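Local coordinates for malonyl CoA-acyl carrier protein transacylase (Bartonella henselae, PDB 3QAT) that probably catalyses transfer of the malonyl group from coenzyme A to acyl carrier protein, supplying malonyl units for fatty acid biosynthesis, at residues G100-L105 / R118-R123. Numbering follows the deposited sequence.
Sequences GEYSAL and RLLRIR
The phenol ring of Y102 meets L120 and R123 obliquely, and a water lies in the ring plane at its hydroxyl edge. L120 CD2 packs 3.6 Å from Y102 CG, near the root of the ring, whereas the outer part lies against R123, and R123 NE lies 3.4 Å from Y102 CE2. The ring and guanidinium planes are 54° apart. R123 has CG anti to its backbone N (chi1 -166°) and runs extended to NE, which carries the guanidinium over to Y102 between the nearly antiparallel segments, whose axes approach to 10.7 Å. The in-plane water ties the polar ends together, accepting from R123 NE at 3.0 Å and hydrogen-bonding Y102 OH at 2.7 Å. L119 CB lies 4.4 Å from Y102 CD1, and M218 of helix 212-224 also touches both Y102 and R123. Beyond the pair, the guanidinium bonds Q66 through NH1, and through NH2 Q256 and the OG of S98, the central residue of a GxSxG sequence consistent with the nucleophile elbow of acyltransferases. Q66, Q256, S98 OG and the water-linked Y102 thus hold a buried arginine beside the probable nucleophile, a placement consistent with the malonyl-carboxylate-binding arginine of FabD-type transferases.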
# COMPACT_ATOMS: atom_id res chain seq x y z
N GLY A 100 0.88 0.81 2.46
CA GLY A 100 -0.35 0.67 3.26
C GLY A 100 -0.22 -0.32 4.43
O GLY A 100 -1.01 -0.25 5.35
N GLU A 101 0.76 -1.23 4.39
CA GLU A 101 0.99 -2.11 5.55
C GLU A 101 1.38 -1.28 6.79
O GLU A 101 0.99 -1.61 7.92
CB GLU A 101 2.09 -3.14 5.28
CG GLU A 101 1.82 -4.02 4.07
CD GLU A 101 2.47 -5.40 4.22
OE1 GLU A 101 3.73 -5.56 4.08
OE2 GLU A 101 1.70 -6.33 4.47
N TYR A 102 2.12 -0.19 6.58
CA TYR A 102 2.52 0.69 7.65
C TYR A 102 1.34 1.48 8.18
O TYR A 102 1.18 1.62 9.38
CB TYR A 102 3.67 1.64 7.24
CG TYR A 102 4.93 0.89 6.88
CD1 TYR A 102 6.00 0.77 7.80
CD2 TYR A 102 5.05 0.25 5.64
CE1 TYR A 102 7.14 0.04 7.50
CE2 TYR A 102 6.23 -0.49 5.32
CZ TYR A 102 7.25 -0.59 6.27
OH TYR A 102 8.39 -1.30 5.98
N SER A 103 0.49 1.97 7.27
CA SER A 103 -0.74 2.63 7.71
C SER A 103 -1.61 1.68 8.55
O SER A 103 -2.14 2.08 9.58
CB SER A 103 -1.56 3.08 6.50
OG SER A 103 -0.71 3.84 5.63
N ALA A 104 -1.72 0.45 8.09
CA ALA A 104 -2.50 -0.59 8.78
C ALA A 104 -1.94 -0.85 10.19
O ALA A 104 -2.68 -0.93 11.17
CB ALA A 104 -2.48 -1.85 7.94
N LEU A 105 -0.62 -0.97 10.27
CA LEU A 105 0.03 -1.21 11.56
C LEU A 105 -0.11 -0.01 12.50
O LEU A 105 -0.30 -0.20 13.69
CB LEU A 105 1.49 -1.64 11.38
CG LEU A 105 1.68 -3.05 10.77
CD1 LEU A 105 3.12 -3.29 10.33
CD2 LEU A 105 1.25 -4.16 11.78
N ARG A 118 8.16 8.62 10.02
CA ARG A 118 9.59 8.56 9.81
C ARG A 118 9.99 7.27 9.09
O ARG A 118 10.85 7.31 8.22
CB ARG A 118 10.33 8.71 11.15
CG ARG A 118 10.22 10.12 11.74
CD ARG A 118 10.80 10.15 13.13
NE ARG A 118 10.73 11.51 13.66
CZ ARG A 118 10.95 11.83 14.92
NH1 ARG A 118 11.22 10.88 15.82
NH2 ARG A 118 10.88 13.10 15.29
N LEU A 119 9.36 6.16 9.45
CA LEU A 119 9.66 4.90 8.77
C LEU A 119 9.35 5.01 7.29
O LEU A 119 10.11 4.51 6.47
CB LEU A 119 8.88 3.71 9.37
CG LEU A 119 9.34 3.20 10.74
CD1 LEU A 119 8.23 2.33 11.32
CD2 LEU A 119 10.66 2.41 10.61
N LEU A 120 8.22 5.66 6.95
CA LEU A 120 7.82 5.77 5.53
C LEU A 120 8.68 6.73 4.74
O LEU A 120 8.95 6.51 3.56
CB LEU A 120 6.32 6.10 5.39
CG LEU A 120 5.45 4.91 5.81
CD1 LEU A 120 4.02 5.39 5.82
CD2 LEU A 120 5.63 3.73 4.83
N ARG A 121 9.18 7.78 5.40
CA ARG A 121 10.15 8.66 4.77
C ARG A 121 11.48 7.91 4.51
O ARG A 121 12.05 8.01 3.43
CB ARG A 121 10.31 9.93 5.62
CG ARG A 121 11.48 10.84 5.24
CD ARG A 121 11.48 11.29 3.78
NE ARG A 121 10.23 11.94 3.32
CZ ARG A 121 9.92 13.22 3.54
NH1 ARG A 121 10.67 14.01 4.31
NH2 ARG A 121 8.81 13.71 2.99
N ILE A 122 11.93 7.12 5.49
CA ILE A 122 13.14 6.29 5.31
C ILE A 122 12.90 5.31 4.16
O ILE A 122 13.79 5.11 3.30
CB ILE A 122 13.48 5.55 6.63
CG1 ILE A 122 14.06 6.57 7.62
CG2 ILE A 122 14.48 4.40 6.37
CD1 ILE A 122 14.06 6.05 9.08
N ARG A 123 11.70 4.73 4.11
CA ARG A 123 11.40 3.73 3.10
C ARG A 123 11.42 4.36 1.69
O ARG A 123 12.05 3.83 0.77
CB ARG A 123 10.02 3.12 3.40
CG ARG A 123 9.71 1.84 2.63
CD ARG A 123 8.45 1.19 3.21
NE ARG A 123 8.04 -0.06 2.53
CZ ARG A 123 7.24 -0.11 1.46
NH1 ARG A 123 6.79 1.02 0.87
NH2 ARG A 123 6.90 -1.29 0.93
O HOH W 1 7.96 -2.83 3.76